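Local coordinates for protein glia-derived nexin (Homo sapiens, PDB 4DY0) that inhibits serine proteases such as thrombin, trypsin and urokinase, binds heparin and promotes neurite extension by inhibiting thrombin, at residues R27-H37 with A369-K378; N216-E224 with L235-T244. One frame throughout, in Å; residues are numbered along the deposited sequence. Where two conformers were deposited one is given.

Contact 1 (R27-H37 with A369-K378)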
loop_
_atom_site.group_PDB
_atom_site.type_symbol
_atom_site.label_atom_id
_atom_site.label_comp_id
_atom_site.label_asym_id
_atom_site.label_seq_id
_atom_site.Cartn_x
_atom_site.Cartn_y
_atom_site.Cartn_z
ATOM N N ARG A 27 15.794 1.653 3.265
ATOM C CA ARG A 27 16.078 0.678 2.212
ATOM C C ARG A 27 16.059 1.339 0.825
ATOM O O ARG A 27 15.169 1.083 0.014
ATOM C CB ARG A 27 15.053 -0.458 2.257
ATOM C CG ARG A 27 14.826 -1.078 3.637
ATOM C CD ARG A 27 16.078 -1.766 4.158
ATOM N NE ARG A 27 16.593 -2.743 3.200
ATOM C CZ ARG A 27 17.863 -3.136 3.132
ATOM N NH1 ARG A 27 18.230 -4.027 2.217
ATOM N NH2 ARG A 27 18.769 -2.639 3.971
ATOM N N PRO A 28 17.054 2.189 0.545
ATOM C CA PRO A 28 17.049 3.011 -0.666
ATOM C C PRO A 28 17.057 2.209 -1.964
ATOM O O PRO A 28 16.553 2.686 -2.981
ATOM C CB PRO A 28 18.347 3.823 -0.551
ATOM C CG PRO A 28 18.738 3.745 0.885
ATOM C CD PRO A 28 18.238 2.434 1.385
ATOM N N HIS A 29 17.621 1.004 -1.931
ATOM C CA HIS A 29 17.852 0.241 -3.163
ATOM C C HIS A 29 16.971 -0.997 -3.326
ATOM O O HIS A 29 17.161 -1.782 -4.256
ATOM C CB HIS A 29 19.330 -0.147 -3.292
ATOM C CG HIS A 29 20.247 1.027 -3.438
ATOM N ND1 HIS A 29 21.527 1.041 -2.927
ATOM C CD2 HIS A 29 20.061 2.236 -4.021
ATOM C CE1 HIS A 29 22.095 2.203 -3.201
ATOM N NE2 HIS A 29 21.226 2.946 -3.863
ATOM N N ASP A 30 16.004 -1.164 -2.434
ATOM C CA ASP A 30 15.107 -2.313 -2.500
ATOM C C ASP A 30 13.790 -1.987 -3.187
ATOM O O ASP A 30 13.407 -0.824 -3.317
ATOM C CB ASP A 30 14.808 -2.832 -1.093
ATOM C CG ASP A 30 16.024 -3.444 -0.428
ATOM O OD1 ASP A 30 17.036 -3.683 -1.127
ATOM O OD2 ASP A 30 15.963 -3.686 0.794
ATOM N N ASN A 31 13.096 -3.030 -3.619
ATOM C CA ASN A 31 11.740 -2.884 -4.087
ATOM C C ASN A 31 10.822 -2.794 -2.880
ATOM O O ASN A 31 10.727 -3.723 -2.083
ATOM C CB ASN A 31 11.355 -4.058 -4.985
ATOM C CG ASN A 31 12.099 -4.044 -6.301
ATOM O OD1 ASN A 31 12.634 -3.010 -6.723
ATOM N ND2 ASN A 31 12.143 -5.193 -6.965
ATOM N N ILE A 32 10.163 -1.654 -2.727
ATOM C CA ILE A 32 9.268 -1.452 -1.601
ATOM C C ILE A 32 7.870 -1.160 -2.121
ATOM O O ILE A 32 7.663 -0.198 -2.859
ATOM C CB ILE A 32 9.740 -0.293 -0.709
ATOM C CG1 ILE A 32 11.145 -0.574 -0.168
ATOM C CG2 ILE A 32 8.769 -0.080 0.434
ATOM C CD1 ILE A 32 11.212 -1.762 0.779
ATOM N N VAL A 33 6.916 -2.009 -1.754
ATOM C CA VAL A 33 5.533 -1.823 -2.170
ATOM C C VAL A 33 4.614 -1.868 -0.963
ATOM O O VAL A 33 4.441 -2.910 -0.333
ATOM C CB VAL A 33 5.097 -2.873 -3.204
ATOM C CG1 VAL A 33 3.716 -2.532 -3.756
ATOM C CG2 VAL A 33 6.116 -2.948 -4.325
ATOM N N ILE A 34 4.038 -0.715 -0.653
ATOM C CA ILE A 34 3.215 -0.523 0.525
ATOM C C ILE A 34 1.807 -0.133 0.097
ATOM O O ILE A 34 1.599 0.346 -1.026
ATOM C CB ILE A 34 3.783 0.633 1.373
ATOM C CG1 ILE A 34 5.133 0.242 1.982
ATOM C CG2 ILE A 34 2.800 1.064 2.437
ATOM C CD1 ILE A 34 5.059 -0.935 2.902
ATOM N N SER A 35 0.840 -0.337 0.985
ATOM C CA SER A 35 -0.498 0.199 0.776
ATOM C C SER A 35 -0.791 1.237 1.846
ATOM O O SER A 35 -1.152 0.887 2.966
ATOM C CB SER A 35 -1.547 -0.903 0.825
ATOM O OG SER A 35 -2.841 -0.337 0.744
ATOM N N PRO A 36 -0.610 2.525 1.514
ATOM C CA PRO A 36 -0.802 3.573 2.515
ATOM C C PRO A 36 -2.181 3.514 3.163
ATOM O O PRO A 36 -2.304 3.689 4.377
ATOM C CB PRO A 36 -0.643 4.861 1.703
ATOM C CG PRO A 36 0.293 4.472 0.591
ATOM C CD PRO A 36 -0.110 3.059 0.235
ATOM N N HIS A 37 -3.211 3.270 2.362
ATOM C CA HIS A 37 -4.560 3.186 2.902
ATOM C C HIS A 37 -4.723 1.967 3.804
ATOM O O HIS A 37 -5.418 2.023 4.822
ATOM C CB HIS A 37 -5.599 3.136 1.789
ATOM C CG HIS A 37 -6.993 2.956 2.292
ATOM N ND1 HIS A 37 -7.783 4.014 2.685
ATOM C CD2 HIS A 37 -7.731 1.838 2.495
ATOM C CE1 HIS A 37 -8.953 3.557 3.094
ATOM N NE2 HIS A 37 -8.947 2.241 2.988
ATOM N N ALA A 369 -8.113 7.893 -1.977
ATOM C CA ALA A 369 -7.336 6.883 -1.261
ATOM C C ALA A 369 -6.141 6.425 -2.078
ATOM O O ALA A 369 -6.265 6.146 -3.269
ATOM C CB ALA A 369 -8.207 5.696 -0.891
ATOM N N VAL A 370 -4.980 6.352 -1.434
ATOM C CA VAL A 370 -3.783 5.826 -2.079
ATOM C C VAL A 370 -3.659 4.349 -1.746
ATOM O O VAL A 370 -3.193 3.983 -0.668
ATOM C CB VAL A 370 -2.515 6.570 -1.620
ATOM C CG1 VAL A 370 -1.303 6.087 -2.403
ATOM C CG2 VAL A 370 -2.698 8.076 -1.793
ATOM N N LEU A 371 -4.090 3.502 -2.674
ATOM C CA LEU A 371 -4.138 2.062 -2.449
ATOM C C LEU A 371 -2.750 1.425 -2.495
ATOM O O LEU A 371 -2.467 0.486 -1.752
ATOM C CB LEU A 371 -5.060 1.404 -3.475
ATOM C CG LEU A 371 -6.396 2.129 -3.678
ATOM C CD1 LEU A 371 -7.239 1.452 -4.748
ATOM C CD2 LEU A 371 -7.161 2.222 -2.371
ATOM N N PHE A 372 -1.891 1.938 -3.372
ATOM C CA PHE A 372 -0.535 1.421 -3.513
ATOM C C PHE A 372 0.459 2.561 -3.583
ATOM O O PHE A 372 0.185 3.610 -4.176
ATOM C CB PHE A 372 -0.381 0.618 -4.806
ATOM C CG PHE A 372 -0.951 -0.768 -4.750
ATOM C CD1 PHE A 372 -2.315 -0.982 -4.890
ATOM C CD2 PHE A 372 -0.119 -1.864 -4.608
ATOM C CE1 PHE A 372 -2.838 -2.263 -4.864
ATOM C CE2 PHE A 372 -0.639 -3.149 -4.581
ATOM C CZ PHE A 372 -2.001 -3.347 -4.708
ATOM N N MET A 373 1.623 2.337 -2.990
ATOM C CA MET A 373 2.767 3.206 -3.190
ATOM C C MET A 373 4.004 2.320 -3.270
ATOM O O MET A 373 4.231 1.471 -2.404
ATOM C CB MET A 373 2.891 4.210 -2.050
ATOM C CG MET A 373 3.996 5.232 -2.252
ATOM S SD MET A 373 3.943 6.532 -1.010
ATOM C CE MET A 373 5.156 7.684 -1.665
ATOM N N GLY A 374 4.801 2.504 -4.315
ATOM C CA GLY A 374 5.936 1.624 -4.518
ATOM C C GLY A 374 7.190 2.295 -5.035
ATOM O O GLY A 374 7.135 3.258 -5.810
ATOM N N GLN A 375 8.335 1.785 -4.602
ATOM C CA GLN A 375 9.585 2.178 -5.215
ATOM C C GLN A 375 10.155 0.940 -5.891
ATOM O O GLN A 375 10.408 -0.074 -5.245
ATOM C CB GLN A 375 10.552 2.777 -4.185
ATOM C CG GLN A 375 11.756 1.929 -3.879
ATOM C CD GLN A 375 12.813 2.681 -3.089
ATOM O OE1 GLN A 375 12.967 3.891 -3.235
ATOM N NE2 GLN A 375 13.547 1.962 -2.243
ATOM N N ILE A 376 10.323 1.012 -7.205
ATOM C CA ILE A 376 10.836 -0.128 -7.951
ATOM C C ILE A 376 12.268 0.134 -8.387
ATOM O O ILE A 376 12.511 0.978 -9.250
ATOM C CB ILE A 376 9.974 -0.430 -9.192
ATOM C CG1 ILE A 376 8.518 -0.693 -8.785
ATOM C CG2 ILE A 376 10.555 -1.600 -9.978
ATOM C CD1 ILE A 376 8.346 -1.829 -7.773
ATOM N N ASN A 377 13.206 -0.587 -7.777
ATOM C CA ASN A 377 14.625 -0.476 -8.109
ATOM C C ASN A 377 15.056 -1.491 -9.158
ATOM O O ASN A 377 16.076 -1.315 -9.823
ATOM C CB ASN A 377 15.478 -0.643 -6.851
ATOM C CG ASN A 377 15.643 0.649 -6.094
ATOM O OD1 ASN A 377 15.121 0.813 -4.987
ATOM N ND2 ASN A 377 16.351 1.594 -6.698
ATOM N N LYS A 378 14.280 -2.560 -9.289
ATOM C CA LYS A 378 14.520 -3.565 -10.316
ATOM C C LYS A 378 13.245 -4.358 -10.573
ATOM O O LYS A 378 12.845 -5.168 -9.746
ATOM C CB LYS A 378 15.650 -4.509 -9.903
ATOM C CG LYS A 378 16.230 -5.302 -11.065
ATOM C CD LYS A 378 17.532 -5.988 -10.683
ATOM C CE LYS A 378 17.304 -7.088 -9.658
ATOM N NZ LYS A 378 18.577 -7.777 -9.302
HETATM O O HOH W 1 15.614 5.167 -3.110
#
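CB of Ala-369 approaches the His-37 ring obliquely, 4.0 Å from ND1, an atom that is hydrogen-bonded to Glu-9. At Val-370 the carbonyl oxygen takes the backbone N-H of His-37, and CG1 packs on CG of Pro-36. Leu-371 O receives the hydroxyl OG of Ser-35 at 2.7 Å; that OG stands anti to its own backbone N (chi1 175°), where it also caps Gly-38 N at the start of helix 36-47. Leu-371 and Phe-372 together face Ile-362 as a classic beta bulge, and the Phe-372 ring receives Val-33 CG1 in plane at its edge, 4.0 Å from CD2. Met-373 exchanges two backbone bonds with Ile-34, while its CB meets Pro-36 CG at 3.7 Å, the two side chains being set at about a right angle. This antiparallel ladder joins short strand 32-34 to strand 369-376 in sheet B of the serpin fold, with helix 5-26 packed against the face that carries Ile-32, Met-373 and Gln-375. Gly-374 continues it as the non-hydrogen-bonded partner of Val-33, and Gln-375 pairs with Ile-32. The extended Gln-375 chain reaches back to the turn at 27-30: NE2 donates to Asp-30 O (3.0 Å), lying in that carbonyl's plane, and a water links OE1 to Pro-28 O. Beyond Ile-376, Asn-31 OD1 accepts Asn-377 N at 2.7 Å and Lys-378 N at 3.1 Å, and its ND2 returns a bond to Lys-378 O (2.9 Å). Replacing Asn-31 by a leucine would probably leave both N-H groups and that carbonyl without their mate, freeing the chain end to shift.

Contact 2 (N216-E224 with L235-T244); sequences NDLWYNFIE and LIALPTESST
The Tyr-220 ring meets the methyl of Ala-237 obliquely, with CD1 3.9 Å from CB, and its OH is hydrogen-bonded to Trp-261. The Phe-222 ring stacks with Trp-261; across the strands it is Phe-222 CB that touches Ala-237 CB. Both aromatic side chains have CG between backbone N and carbonyl carbon (chi1 47° in Phe-222), the crowded position, which sends the far end of each ring away from strand 235-239, while the near side of the Tyr-220 ring stays on the Ala-237 methyl. The Asn-221 and Thr-240 side chains cross at about a right angle, ND2 of Asn-221 coming 3.5 Å from OG1 of Thr-240. Two waters complete this meeting: one accepts from ND2 and donates to Pro-239 O, the other joins OD1, at a long 3.3 Å, to Thr-240 OG1. The two strands form an antiparallel beta hairpin in serpin sheet B, their axes at 159° and 4.6 Å apart at the closest. Asn-221 with Leu-238 and Ile-223 with Ile-236 are its hydrogen-bonded pairs. Phe-222, Ala-237 and Leu-235 project to the side of helix 255-262, whereas Asn-221, Ile-223 and Leu-238 touch Phe-352 on the other. Ile-223 CG2 lies alongside Ile-236, 3.9 Å from CB. On the helix side, Glu-224 CG runs beside Leu-235 CD1 at 3.7 Å, and the Glu-224 carboxylate goes on to a salt bridge with Arg-208. Past Pro-239, Thr-240 N donates an almost straight bond (178°) to Trp-219 O from above the carbonyl plane. The same oxygen receives a water that accepts from Glu-241 N and reaches Thr-244 OG1.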
loop_
_atom_site.group_PDB
_atom_site.type_symbol
_atom_site.label_atom_id
_atom_site.label_comp_id
_atom_site.label_asym_id
_atom_site.label_seq_id
_atom_site.Cartn_x
_atom_site.Cartn_y
_atom_site.Cartn_z
ATOM N N ASN A 216 14.451 20.147 -3.419
ATOM C CA ASN A 216 15.884 20.384 -3.582
ATOM C C ASN A 216 16.273 20.832 -4.995
ATOM O O ASN A 216 17.458 20.888 -5.334
ATOM C CB ASN A 216 16.688 19.146 -3.163
ATOM C CG ASN A 216 16.323 17.911 -3.966
ATOM O OD1 ASN A 216 15.499 17.971 -4.883
ATOM N ND2 ASN A 216 16.936 16.783 -3.625
ATOM N N ASP A 217 15.269 21.147 -5.810
ATOM C CA ASP A 217 15.480 21.680 -7.162
ATOM C C ASP A 217 15.879 20.637 -8.211
ATOM O O ASP A 217 16.256 20.986 -9.328
ATOM C CB ASP A 217 16.474 22.848 -7.152
ATOM C CG ASP A 217 15.825 24.158 -6.743
ATOM O OD1 ASP A 217 14.599 24.164 -6.488
ATOM O OD2 ASP A 217 16.535 25.185 -6.676
ATOM N N LEU A 218 15.788 19.362 -7.852
ATOM C CA LEU A 218 16.004 18.288 -8.812
ATOM C C LEU A 218 14.691 17.945 -9.511
ATOM O O LEU A 218 13.662 17.736 -8.864
ATOM C CB LEU A 218 16.587 17.063 -8.114
ATOM C CG LEU A 218 18.107 16.881 -8.150
ATOM C CD1 LEU A 218 18.839 18.137 -8.610
ATOM C CD2 LEU A 218 18.614 16.405 -6.798
ATOM N N TRP A 219 14.728 17.898 -10.838
ATOM C CA TRP A 219 13.513 17.738 -11.629
ATOM C C TRP A 219 13.153 16.291 -11.884
ATOM O O TRP A 219 14.025 15.422 -11.937
ATOM C CB TRP A 219 13.630 18.493 -12.955
ATOM C CG TRP A 219 13.479 19.957 -12.766
ATOM C CD1 TRP A 219 14.441 20.835 -12.361
ATOM C CD2 TRP A 219 12.282 20.720 -12.940
ATOM N NE1 TRP A 219 13.918 22.102 -12.279
ATOM C CE2 TRP A 219 12.594 22.059 -12.630
ATOM C CE3 TRP A 219 10.978 20.404 -13.333
ATOM C CZ2 TRP A 219 11.649 23.082 -12.704
ATOM C CZ3 TRP A 219 10.039 21.422 -13.404
ATOM C CH2 TRP A 219 10.379 22.744 -13.092
ATOM N N TYR A 220 11.858 16.043 -12.040
ATOM C CA TYR A 220 11.368 14.713 -12.350
ATOM C C TYR A 220 10.079 14.785 -13.159
ATOM O O TYR A 220 9.389 15.810 -13.149
ATOM C CB TYR A 220 11.176 13.890 -11.070
ATOM C CG TYR A 220 10.099 14.389 -10.127
ATOM C CD1 TYR A 220 8.810 13.884 -10.192
ATOM C CD2 TYR A 220 10.380 15.343 -9.155
ATOM C CE1 TYR A 220 7.824 14.320 -9.328
ATOM C CE2 TYR A 220 9.395 15.792 -8.284
ATOM C CZ TYR A 220 8.119 15.271 -8.376
ATOM O OH TYR A 220 7.124 15.702 -7.525
ATOM N N ASN A 221 9.772 13.696 -13.864
ATOM C CA ASN A 221 8.580 13.617 -14.705
ATOM C C ASN A 221 7.557 12.664 -14.108
ATOM O O ASN A 221 7.917 11.727 -13.397
ATOM C CB ASN A 221 8.947 13.143 -16.115
ATOM C CG ASN A 221 9.949 14.058 -16.801
ATOM O OD1 ASN A 221 9.706 15.253 -16.975
ATOM N ND2 ASN A 221 11.081 13.494 -17.201
ATOM N N PHE A 222 6.282 12.900 -14.401
ATOM C CA PHE A 222 5.229 12.017 -13.914
ATOM C C PHE A 222 4.097 11.853 -14.915
ATOM O O PHE A 222 3.821 12.742 -15.718
ATOM C CB PHE A 222 4.689 12.495 -12.560
ATOM C CG PHE A 222 4.396 13.964 -12.509
ATOM C CD1 PHE A 222 3.133 14.442 -12.824
ATOM C CD2 PHE A 222 5.382 14.867 -12.149
ATOM C CE1 PHE A 222 2.859 15.791 -12.783
ATOM C CE2 PHE A 222 5.116 16.221 -12.102
ATOM C CZ PHE A 222 3.854 16.686 -12.421
ATOM N N ILE A 223 3.437 10.704 -14.858
ATOM C CA ILE A 223 2.383 10.396 -15.801
ATOM C C ILE A 223 1.230 9.661 -15.124
ATOM O O ILE A 223 1.431 8.925 -14.156
ATOM C CB ILE A 223 2.926 9.560 -16.977
ATOM C CG1 ILE A 223 1.833 9.334 -18.027
ATOM C CG2 ILE A 223 3.492 8.242 -16.477
ATOM C CD1 ILE A 223 2.378 8.899 -19.375
ATOM N N GLU A 224 0.021 9.874 -15.635
ATOM C CA GLU A 224 -1.153 9.152 -15.161
ATOM C C GLU A 224 -1.659 8.155 -16.206
ATOM O O GLU A 224 -1.906 8.511 -17.357
ATOM C CB GLU A 224 -2.269 10.124 -14.784
ATOM C CG GLU A 224 -3.477 9.443 -14.160
ATOM C CD GLU A 224 -4.625 10.402 -13.910
ATOM O OE1 GLU A 224 -4.907 11.242 -14.795
ATOM O OE2 GLU A 224 -5.248 10.312 -12.830
ATOM N N LEU A 235 -0.094 6.243 -11.071
ATOM C CA LEU A 235 0.754 7.410 -11.240
ATOM C C LEU A 235 2.202 6.955 -11.173
ATOM O O LEU A 235 2.556 6.120 -10.340
ATOM C CB LEU A 235 0.471 8.446 -10.153
ATOM C CG LEU A 235 -0.740 9.363 -10.361
ATOM C CD1 LEU A 235 -1.929 8.603 -10.907
ATOM C CD2 LEU A 235 -1.105 10.050 -9.057
ATOM N N ILE A 236 3.031 7.489 -12.064
ATOM C CA ILE A 236 4.440 7.108 -12.115
ATOM C C ILE A 236 5.329 8.339 -12.173
ATOM O O ILE A 236 5.062 9.279 -12.929
ATOM C CB ILE A 236 4.748 6.225 -13.336
ATOM C CG1 ILE A 236 3.852 4.989 -13.337
ATOM C CG2 ILE A 236 6.224 5.834 -13.355
ATOM C CD1 ILE A 236 4.246 3.954 -14.363
ATOM N N ALA A 237 6.382 8.334 -11.361
ATOM C CA ALA A 237 7.341 9.428 -11.353
ATOM C C ALA A 237 8.767 8.890 -11.298
ATOM O O ALA A 237 9.056 7.921 -10.590
ATOM C CB ALA A 237 7.078 10.358 -10.180
ATOM N N LEU A 238 9.649 9.512 -12.068
ATOM C CA LEU A 238 11.069 9.205 -11.997
ATOM C C LEU A 238 11.845 10.437 -12.444
ATOM O O LEU A 238 11.284 11.312 -13.109
ATOM C CB LEU A 238 11.423 7.970 -12.839
ATOM C CG LEU A 238 11.677 8.117 -14.341
ATOM C CD1 LEU A 238 12.332 6.855 -14.873
ATOM C CD2 LEU A 238 10.387 8.414 -15.102
ATOM N N PRO A 239 13.133 10.517 -12.067
ATOM C CA PRO A 239 13.933 11.724 -12.289
ATOM C C PRO A 239 14.132 12.033 -13.764
ATOM O O PRO A 239 14.197 11.127 -14.587
ATOM C CB PRO A 239 15.286 11.382 -11.648
ATOM C CG PRO A 239 15.023 10.184 -10.776
ATOM C CD PRO A 239 13.921 9.437 -11.453
ATOM N N THR A 240 14.238 13.315 -14.083
ATOM C CA THR A 240 14.484 13.742 -15.447
ATOM C C THR A 240 15.885 13.346 -15.887
ATOM O O THR A 240 16.069 12.832 -16.984
ATOM C CB THR A 240 14.327 15.268 -15.587
ATOM O OG1 THR A 240 13.005 15.648 -15.184
ATOM C CG2 THR A 240 14.568 15.705 -17.031
ATOM N N GLU A 241 16.871 13.586 -15.028
ATOM C CA GLU A 241 18.261 13.297 -15.367
ATOM C C GLU A 241 18.700 11.970 -14.764
ATOM O O GLU A 241 18.345 11.649 -13.633
ATOM C CB GLU A 241 19.182 14.444 -14.923
ATOM C CG GLU A 241 18.841 15.777 -15.585
ATOM C CD GLU A 241 19.851 16.873 -15.299
ATOM O OE1 GLU A 241 20.960 16.562 -14.817
ATOM O OE2 GLU A 241 19.535 18.053 -15.563
ATOM N N SER A 242 19.464 11.195 -15.527
ATOM C CA SER A 242 19.891 9.884 -15.064
ATOM C C SER A 242 20.882 10.009 -13.913
ATOM O O SER A 242 21.086 9.064 -13.159
ATOM C CB SER A 242 20.489 9.065 -16.211
ATOM O OG SER A 242 21.811 9.476 -16.510
ATOM N N SER A 243 21.482 11.186 -13.771
ATOM C CA SER A 243 22.423 11.440 -12.684
ATOM C C SER A 243 21.699 11.791 -11.388
ATOM O O SER A 243 22.327 12.086 -10.375
ATOM C CB SER A 243 23.397 12.557 -13.066
ATOM O OG SER A 243 22.695 13.719 -13.479
ATOM N N THR A 244 20.374 11.763 -11.425
ATOM C CA THR A 244 19.571 11.996 -10.232
ATOM C C THR A 244 19.035 10.669 -9.711
ATOM O O THR A 244 18.290 9.988 -10.412
ATOM C CB THR A 244 18.372 12.916 -10.535
ATOM O OG1 THR A 244 18.837 14.244 -10.795
ATOM C CG2 THR A 244 17.418 12.949 -9.361
HETATM O O HOH W 2 16.604 15.203 -12.458
HETATM O O HOH W 3 12.230 10.887 -16.883
HETATM O O HOH W 4 11.618 17.837 -16.390
#

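Overall arrangement
Contact 1 and contact 2 belong to the same sheet B, with strand 358-364 between them: it pairs antiparallel with 369-376 on one edge and with 232-239 on the other. Phe-361 serves both, its backbone bonding to Leu-235 and its side chain touching Val-370 and Met-373. Their centres are 16 Å apart and their nearest atoms about 7 Å, with no direct touch. The centre of contact 1 lies about 7 Å from the centre of the chain, that of contact 2 about 21 Å from it, and the hairpin is nested within the loop that contact 1 closes. The His-37 side chain comes within about 13 Å of a bound heparin sugar; both contacts lie away from the predicted reactive bond.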